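Local structure of leucine aminopeptidase (Parabacteroides distasonis, 3TC8) at residues 98-103 against 252-257; 123-128 against 288-293; 227-232 against 302-307. The protein probably acts as a zinc-dependent exopeptidase of the M28 family, with aminopeptidase or glutaminyl-peptide cyclotransferase activity. All blocks are in the same frame, centred on the assembly; numbering follows the deposited sequence.

Interaction 1 (98-103 against 252-257)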
# COMPACT_ATOMS: atom_id res chain seq x y z
N LEU A 98 5.04 -7.11 -9.07
CA LEU A 98 4.19 -7.05 -7.92
C LEU A 98 3.94 -5.61 -7.49
O LEU A 98 4.90 -4.91 -7.20
CB LEU A 98 4.85 -7.84 -6.80
CG LEU A 98 4.14 -7.80 -5.43
CD1 LEU A 98 2.78 -8.37 -5.47
CD2 LEU A 98 5.03 -8.45 -4.36
N LEU A 99 2.67 -5.24 -7.41
CA LEU A 99 2.27 -3.89 -6.91
C LEU A 99 1.38 -4.14 -5.71
O LEU A 99 0.44 -4.92 -5.78
CB LEU A 99 1.49 -3.14 -8.00
CG LEU A 99 2.20 -2.95 -9.32
CD1 LEU A 99 1.26 -2.21 -10.31
CD2 LEU A 99 3.51 -2.21 -9.20
N PHE A 100 1.67 -3.44 -4.60
CA PHE A 100 1.00 -3.81 -3.34
C PHE A 100 0.79 -2.64 -2.44
O PHE A 100 1.37 -1.58 -2.59
CB PHE A 100 1.70 -5.00 -2.65
CG PHE A 100 3.16 -4.83 -2.29
CD1 PHE A 100 4.16 -4.79 -3.24
CD2 PHE A 100 3.55 -4.81 -0.96
CE1 PHE A 100 5.49 -4.76 -2.92
CE2 PHE A 100 4.90 -4.76 -0.64
CZ PHE A 100 5.86 -4.76 -1.58
N ALA A 101 -0.13 -2.83 -1.50
CA ALA A 101 -0.54 -1.82 -0.51
C ALA A 101 -1.29 -2.56 0.61
O ALA A 101 -1.75 -3.65 0.39
CB ALA A 101 -1.49 -0.80 -1.18
N HIS A 102 -1.34 -1.93 1.78
CA HIS A 102 -2.17 -2.50 2.85
C HIS A 102 -3.55 -1.87 2.81
O HIS A 102 -3.71 -0.68 2.51
CB HIS A 102 -1.53 -2.35 4.24
CG HIS A 102 -1.75 -1.06 4.95
ND1 HIS A 102 -2.77 -0.91 5.86
CD2 HIS A 102 -1.11 0.13 4.92
CE1 HIS A 102 -2.78 0.31 6.34
NE2 HIS A 102 -1.77 0.96 5.82
N TRP A 103 -4.57 -2.66 3.16
CA TRP A 103 -5.96 -2.19 3.09
C TRP A 103 -6.67 -2.04 4.43
O TRP A 103 -7.75 -1.45 4.48
CB TRP A 103 -6.81 -3.03 2.12
CG TRP A 103 -7.16 -4.40 2.56
CD1 TRP A 103 -6.42 -5.52 2.40
CD2 TRP A 103 -8.40 -4.83 3.12
NE1 TRP A 103 -7.12 -6.62 2.85
CE2 TRP A 103 -8.36 -6.23 3.26
CE3 TRP A 103 -9.56 -4.16 3.51
CZ2 TRP A 103 -9.42 -6.93 3.80
CZ3 TRP A 103 -10.62 -4.87 4.01
CH2 TRP A 103 -10.55 -6.24 4.14
N GLN A 252 9.54 -4.88 3.38
CA GLN A 252 10.66 -5.60 4.01
C GLN A 252 10.40 -7.10 4.10
O GLN A 252 11.31 -7.90 4.02
CB GLN A 252 11.04 -5.05 5.36
CG GLN A 252 10.17 -5.42 6.46
CD GLN A 252 10.55 -4.65 7.71
OE1 GLN A 252 10.61 -3.43 7.67
NE2 GLN A 252 10.69 -5.35 8.85
N TYR A 253 9.12 -7.46 4.29
CA TYR A 253 8.74 -8.84 4.43
C TYR A 253 8.62 -9.55 3.09
O TYR A 253 8.82 -10.75 3.01
CB TYR A 253 7.49 -8.94 5.31
CG TYR A 253 7.70 -8.54 6.72
CD1 TYR A 253 8.37 -9.37 7.61
CD2 TYR A 253 7.29 -7.31 7.17
CE1 TYR A 253 8.56 -9.00 8.95
CE2 TYR A 253 7.50 -6.90 8.49
CZ TYR A 253 8.12 -7.73 9.37
OH TYR A 253 8.30 -7.34 10.67
N VAL A 254 8.30 -8.79 2.04
CA VAL A 254 8.35 -9.34 0.68
C VAL A 254 9.82 -9.64 0.33
O VAL A 254 10.11 -10.72 -0.20
CB VAL A 254 7.70 -8.40 -0.32
CG1 VAL A 254 7.92 -8.90 -1.74
CG2 VAL A 254 6.20 -8.20 0.01
N ILE A 255 10.73 -8.73 0.66
CA ILE A 255 12.15 -8.90 0.39
C ILE A 255 12.68 -10.12 1.14
O ILE A 255 13.29 -11.02 0.56
CB ILE A 255 12.92 -7.61 0.79
CG1 ILE A 255 12.57 -6.46 -0.17
CG2 ILE A 255 14.46 -7.88 0.80
CD1 ILE A 255 12.94 -5.05 0.41
N SER A 256 12.40 -10.19 2.43
CA SER A 256 12.97 -11.26 3.24
C SER A 256 12.33 -12.61 2.95
O SER A 256 13.01 -13.65 2.98
CB SER A 256 12.90 -10.93 4.72
OG SER A 256 11.57 -10.87 5.22
N GLY A 257 11.02 -12.65 2.76
CA GLY A 257 10.28 -13.90 2.62
C GLY A 257 10.22 -14.46 1.22
O GLY A 257 10.14 -15.67 1.03

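Interaction 2 (123-128 against 288-293)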
# COMPACT_ATOMS: atom_id res chain seq x y z
N ASP A 123 -9.84 6.49 10.29
CA ASP A 123 -10.41 6.26 8.96
C ASP A 123 -9.39 5.65 8.03
O ASP A 123 -9.75 4.96 7.09
CB ASP A 123 -10.92 7.55 8.36
CG ASP A 123 -12.31 7.94 8.84
OD1 ASP A 123 -13.04 7.10 9.41
OD2 ASP A 123 -12.69 9.12 8.56
N GLY A 124 -8.13 5.94 8.23
CA GLY A 124 -7.08 5.40 7.42
C GLY A 124 -7.22 5.77 5.96
O GLY A 124 -6.94 4.97 5.06
N ALA A 125 -7.60 7.02 5.69
CA ALA A 125 -7.77 7.47 4.32
C ALA A 125 -6.41 7.46 3.61
O ALA A 125 -6.33 6.96 2.48
CB ALA A 125 -8.34 8.89 4.31
N ASP A 126 -5.38 8.07 4.21
CA ASP A 126 -4.06 8.05 3.61
C ASP A 126 -3.34 6.75 3.94
O ASP A 126 -2.72 6.13 3.07
CB ASP A 126 -3.27 9.27 4.01
CG ASP A 126 -2.11 9.60 3.09
OD1 ASP A 126 -2.09 9.12 1.94
OD2 ASP A 126 -1.23 10.36 3.56
N ASP A 127 -3.36 6.34 5.21
CA ASP A 127 -2.70 5.13 5.68
C ASP A 127 -3.64 3.95 5.47
O ASP A 127 -4.38 3.54 6.35
CB ASP A 127 -2.33 5.33 7.10
CG ASP A 127 -1.36 4.34 7.66
OD1 ASP A 127 -1.06 3.31 7.03
OD2 ASP A 127 -0.92 4.61 8.82
N GLY A 128 -3.61 3.42 4.26
CA GLY A 128 -4.43 2.34 3.76
C GLY A 128 -5.20 2.74 2.51
O GLY A 128 -4.99 2.21 1.41
N GLU A 288 -9.88 14.62 4.38
CA GLU A 288 -9.52 16.00 4.12
C GLU A 288 -8.09 16.18 3.59
O GLU A 288 -7.86 17.13 2.85
CB GLU A 288 -9.75 16.87 5.35
CG GLU A 288 -11.16 16.78 5.92
CD GLU A 288 -11.39 17.63 7.13
OE1 GLU A 288 -12.09 17.15 8.05
OE2 GLU A 288 -10.89 18.78 7.15
N ASN A 289 -7.19 15.24 3.88
CA ASN A 289 -5.83 15.39 3.39
C ASN A 289 -5.62 14.85 1.98
O ASN A 289 -4.55 15.05 1.42
CB ASN A 289 -4.86 14.67 4.30
CG ASN A 289 -4.99 15.08 5.73
OD1 ASN A 289 -5.29 14.21 6.62
ND2 ASN A 289 -4.79 16.33 6.01
N ILE A 290 -6.56 14.08 1.46
CA ILE A 290 -6.35 13.37 0.22
C ILE A 290 -6.41 14.34 -0.94
O ILE A 290 -7.30 15.19 -1.00
CB ILE A 290 -7.35 12.21 0.09
CG1 ILE A 290 -7.24 11.27 1.33
CG2 ILE A 290 -7.13 11.41 -1.21
CD1 ILE A 290 -5.89 10.61 1.55
N ASP A 291 -5.47 14.18 -1.86
CA ASP A 291 -5.24 15.17 -2.91
C ASP A 291 -5.05 14.48 -4.25
O ASP A 291 -4.20 13.59 -4.39
CB ASP A 291 -4.02 15.99 -2.53
CG ASP A 291 -3.77 17.08 -3.44
OD1 ASP A 291 -3.08 16.85 -4.46
OD2 ASP A 291 -4.22 18.20 -3.14
N ARG A 292 -5.83 14.88 -5.25
CA ARG A 292 -5.77 14.30 -6.57
C ARG A 292 -4.39 14.49 -7.21
O ARG A 292 -3.97 13.62 -7.97
CB ARG A 292 -6.86 14.88 -7.44
CG ARG A 292 -8.22 14.41 -7.08
CD ARG A 292 -9.30 15.29 -7.68
NE ARG A 292 -10.66 14.82 -7.39
CZ ARG A 292 -11.33 15.09 -6.29
NH1 ARG A 292 -10.77 15.82 -5.33
NH2 ARG A 292 -12.57 14.67 -6.15
N GLU A 293 -3.76 15.62 -7.00
CA GLU A 293 -2.46 15.85 -7.63
C GLU A 293 -1.41 14.87 -7.09
O GLU A 293 -0.57 14.38 -7.84
CB GLU A 293 -2.04 17.31 -7.51
CG GLU A 293 -2.74 18.28 -8.48
CD GLU A 293 -4.26 18.27 -8.42
OE1 GLU A 293 -4.91 17.78 -9.39
OE2 GLU A 293 -4.82 18.79 -7.43

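Interaction 3 (227-232 against 302-307)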
# COMPACT_ATOMS: atom_id res chain seq x y z
N TRP A 227 12.22 6.87 -9.69
CA TRP A 227 12.43 8.26 -9.44
C TRP A 227 12.80 8.99 -10.74
O TRP A 227 12.42 10.16 -10.92
CB TRP A 227 13.52 8.48 -8.34
CG TRP A 227 12.94 8.67 -6.94
CD1 TRP A 227 13.05 9.79 -6.21
CD2 TRP A 227 12.09 7.78 -6.18
NE1 TRP A 227 12.35 9.67 -5.04
CE2 TRP A 227 11.77 8.43 -4.99
CE3 TRP A 227 11.63 6.50 -6.37
CZ2 TRP A 227 10.94 7.88 -4.01
CZ3 TRP A 227 10.78 5.93 -5.42
CH2 TRP A 227 10.48 6.61 -4.25
N SER A 228 13.53 8.35 -11.63
CA SER A 228 13.86 8.95 -12.92
C SER A 228 12.63 9.10 -13.79
O SER A 228 12.45 10.13 -14.44
CB SER A 228 14.90 8.10 -13.63
OG SER A 228 16.18 8.25 -13.01
N ALA A 229 11.77 8.10 -13.83
CA ALA A 229 10.50 8.22 -14.56
C ALA A 229 9.68 9.38 -14.03
O ALA A 229 9.11 10.15 -14.80
CB ALA A 229 9.70 6.90 -14.54
N ALA A 230 9.59 9.49 -12.70
CA ALA A 230 8.82 10.58 -12.11
C ALA A 230 9.39 11.93 -12.58
O ALA A 230 8.64 12.85 -12.91
CB ALA A 230 8.89 10.49 -10.58
N ARG A 231 10.72 12.05 -12.57
CA ARG A 231 11.35 13.29 -13.01
C ARG A 231 11.05 13.55 -14.47
O ARG A 231 10.69 14.68 -14.83
CB ARG A 231 12.84 13.25 -12.76
CG ARG A 231 13.64 14.39 -13.40
CD ARG A 231 15.17 14.10 -13.35
NE ARG A 231 15.50 12.92 -14.16
CZ ARG A 231 16.51 12.08 -13.94
NH1 ARG A 231 17.37 12.28 -12.94
NH2 ARG A 231 16.67 11.03 -14.73
N ASP A 232 11.13 12.53 -15.31
CA ASP A 232 10.83 12.69 -16.75
C ASP A 232 9.43 13.23 -16.94
O ASP A 232 9.18 14.03 -17.84
CB ASP A 232 10.90 11.34 -17.47
CG ASP A 232 12.27 10.71 -17.52
OD1 ASP A 232 13.28 11.43 -17.42
OD2 ASP A 232 12.32 9.44 -17.66
N VAL A 302 3.90 5.05 -11.63
CA VAL A 302 3.90 3.62 -11.65
C VAL A 302 3.49 3.10 -13.03
O VAL A 302 4.06 2.13 -13.53
CB VAL A 302 3.00 3.04 -10.51
CG1 VAL A 302 2.81 1.57 -10.68
CG2 VAL A 302 3.59 3.37 -9.15
N LEU A 303 2.45 3.68 -13.64
CA LEU A 303 2.07 3.23 -14.98
C LEU A 303 3.24 3.35 -15.96
O LEU A 303 3.48 2.50 -16.78
CB LEU A 303 0.87 4.05 -15.50
CG LEU A 303 -0.47 3.74 -14.82
CD1 LEU A 303 -1.53 4.68 -15.35
CD2 LEU A 303 -0.89 2.31 -15.02
N GLU A 304 3.89 4.50 -15.93
CA GLU A 304 5.04 4.72 -16.83
C GLU A 304 6.09 3.62 -16.70
O GLU A 304 6.62 3.15 -17.69
CB GLU A 304 5.63 6.09 -16.60
CG GLU A 304 6.79 6.46 -17.55
CD GLU A 304 6.31 6.76 -18.98
OE1 GLU A 304 5.14 7.14 -19.17
OE2 GLU A 304 7.14 6.68 -19.93
N VAL A 305 6.38 3.22 -15.47
CA VAL A 305 7.38 2.25 -15.19
C VAL A 305 6.97 0.85 -15.67
O VAL A 305 7.75 0.12 -16.34
CB VAL A 305 7.67 2.31 -13.69
CG1 VAL A 305 8.53 1.13 -13.25
CG2 VAL A 305 8.33 3.64 -13.36
N ILE A 306 5.75 0.42 -15.34
CA ILE A 306 5.36 -0.93 -15.67
C ILE A 306 5.05 -1.12 -17.15
O ILE A 306 5.20 -2.21 -17.66
CB ILE A 306 4.21 -1.47 -14.78
CG1 ILE A 306 2.86 -0.76 -15.08
CG2 ILE A 306 4.59 -1.36 -13.29
CD1 ILE A 306 1.69 -1.24 -14.27
N TYR A 307 4.60 -0.06 -17.83
CA TYR A 307 4.35 -0.14 -19.26
C TYR A 307 5.57 0.19 -20.08
O TYR A 307 5.60 -0.23 -21.25
CB TYR A 307 3.26 0.86 -19.66
CG TYR A 307 1.85 0.36 -19.39
CD1 TYR A 307 1.27 0.45 -18.12
CD2 TYR A 307 1.09 -0.18 -20.38
CE1 TYR A 307 -0.02 0.02 -17.88
CE2 TYR A 307 -0.21 -0.65 -20.15
CZ TYR A 307 -0.77 -0.57 -18.89
OH TYR A 307 -2.05 -0.94 -18.60

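Interaction 1 (98-103 against 252-257)
Two side-chain torsions do most to bring Phe100 and Leu98 up against Val254. Phe100 holds CG between its backbone N and the carbonyl carbon (chi1 59°), and its ring reaches across the gap to meet Val254 coming from the opposite direction. Val254 (chi1 173°) has CG1 opposite its N and CG2 opposite its carbonyl carbon, which turns CG1 to Leu98 and CG2 to Phe100. CG1 of Val254 lies 3.9 Å from CD2 of Leu98, the branch by which the leucine leads toward the helix. CG2 of Val254 sits against the outer end of the phenyl ring, 3.7 Å from CE2 of Phe100 and 3.8 Å from CZ of the same ring.

The closest pair of CA atoms, those of Leu98 and Val254, is still 9.8 Å apart, a spacing that suits a long side chain from the strand and a short, beta-branched one from the helix. The contact is purely apolar, and all three residues are buried. Thr179 of helix 177-184 also touches Val254, and Trp182 of the same helix packs on Leu98.

Alternation along the strand explains the choice of residues. Leu98 and Phe100 face helix 250-258, whereas Leu99 and Ala101 serve the other face, packing on Leu135 of helix 125-144. Both edges of the strand are engaged as well: Leu98 and Phe100 make backbone hydrogen bonds to strand 195-200, and Leu99 to strand 150-156. A central strand with apolar side chains on both faces and helices packed against each is characteristic of the three-layer alpha/beta/alpha, phosphorylase/hydrolase-like fold of the zinc exopeptidases.

Interaction 2 (123-128 against 288-293)
Ile290 reaches the start of helix 125-144 through one branch, meeting Ala125 and Asp126. At CB the chain divides: CG2 stands opposite the backbone N, while CG1 lies beside that N and opposite the carbonyl carbon (chi1 -56°), and it is CG1 that leads to the contact. CG1 approaches the methyl of Ala125, 4.0 Å from its CB. The second torsion (-61°) then bends CD1 over the first helical residues, where it meets backbone as much as side chain: it is 3.8 Å from Ala125 O, 3.7 Å from Asp126 N and 3.8 Å from Asp126 CB.

Ala125 suits this place because its small side chain lets the isoleucine come close to the backbone; Ile290 in turn fills a buried position that Tyr28 of helix 24-36 also borders. Asp126 offers Ile290 its aliphatic CB. Its buried carboxylate is satisfied on both oxygens, OD2 by Tyr279 OH and OD1 by the backbone N of Gly203. The N-H groups of Asp126 and Asp127 are both bound by Asp285, one to each carboxylate oxygen, and this probably helps to hold the first residues of the helix in place.

Gly124 occupies the N-cap, in a backbone conformation that glycine adopts easily. The isoleucine thus packs on the two residues just before Asp127, which lies at the centre of an inverse gamma turn and places OD2 on the zinc ion. That one ligand comes from the N-terminal end of helix 125-144; Asp160 and His281 complete an Asp-Asp-His site consistent with a metal centre of the M28 family.

Interaction 3 (227-232 against 302-307)
Glu304 rests its CG near Ala229, while its flat carboxylate is turned to other partners: OE2 is taken by Arg309 in a salt bridge and by ND2 of Asn308. Two more flat groups belong to the helix of Ala229. In the conformer described, the Arg231 guanidinium has Ser228 CA over one face, 3.9 Å above its plane and offset toward the rim. The indole of Trp227, on another side of the helix, makes an edge-to-face stack with Phe239. What joins the segments is helix-to-helix packing within the alpha/beta/alpha fold, between helix 213-233 and the C-terminal helix 292-308.

The helices approach at Ala229 and Val305, whose CA atoms are 6.8 Å apart. Alanine suits such proximity because a lone methyl lets the backbones come together. Glu304 has CG opposite its backbone N (chi1 -176°), and the aliphatic part of the chain runs past the alanine, with CG 4.2 Å from Ala229 CB. Glutamate suits this partly exposed position, with its methylenes packing inward and its charge answered by arginine.

Arg309 also serves the other helix: Asp232 OD2 binds its NH2, while Glu304 OE2 binds its NH1. The two acidic oxygens, Asp232 OD2 and Glu304 OE2, remain 6.3 Å apart, and the guanidinium probably offsets their mutual repulsion.

Apart from these salt bridges, Val305 packs on Met225 and Val226 of helix 213-233 and on Tyr195 of the sheet. It was modelled in two conformers; in the one described, the branch opposite the carbonyl carbon makes the contact, with CG2 3.7 Å from Ala229 CB.

Strand 96-102 connects the three contacts. At its C-terminal end, His102 NE2 lies 2.7 Å from Asp127 OD1, a probable hydrogen bond that ties interaction 1 to interaction 2 and backs a zinc ligand from the second shell. On the face of the strand turned away from helix 250-258, Leu99 CD1 packs 4.1 Å from Val302 CG1 and equally far from Ile306 CD1, which joins interaction 1 to interaction 3. Interactions 2 and 3 share helix 292-308, interaction 2 touching just before its start and interaction 3 near its end, but their nearest atoms are about 11 Å apart. Only interaction 2 holds a metal ligand; the other two contacts are structural packing.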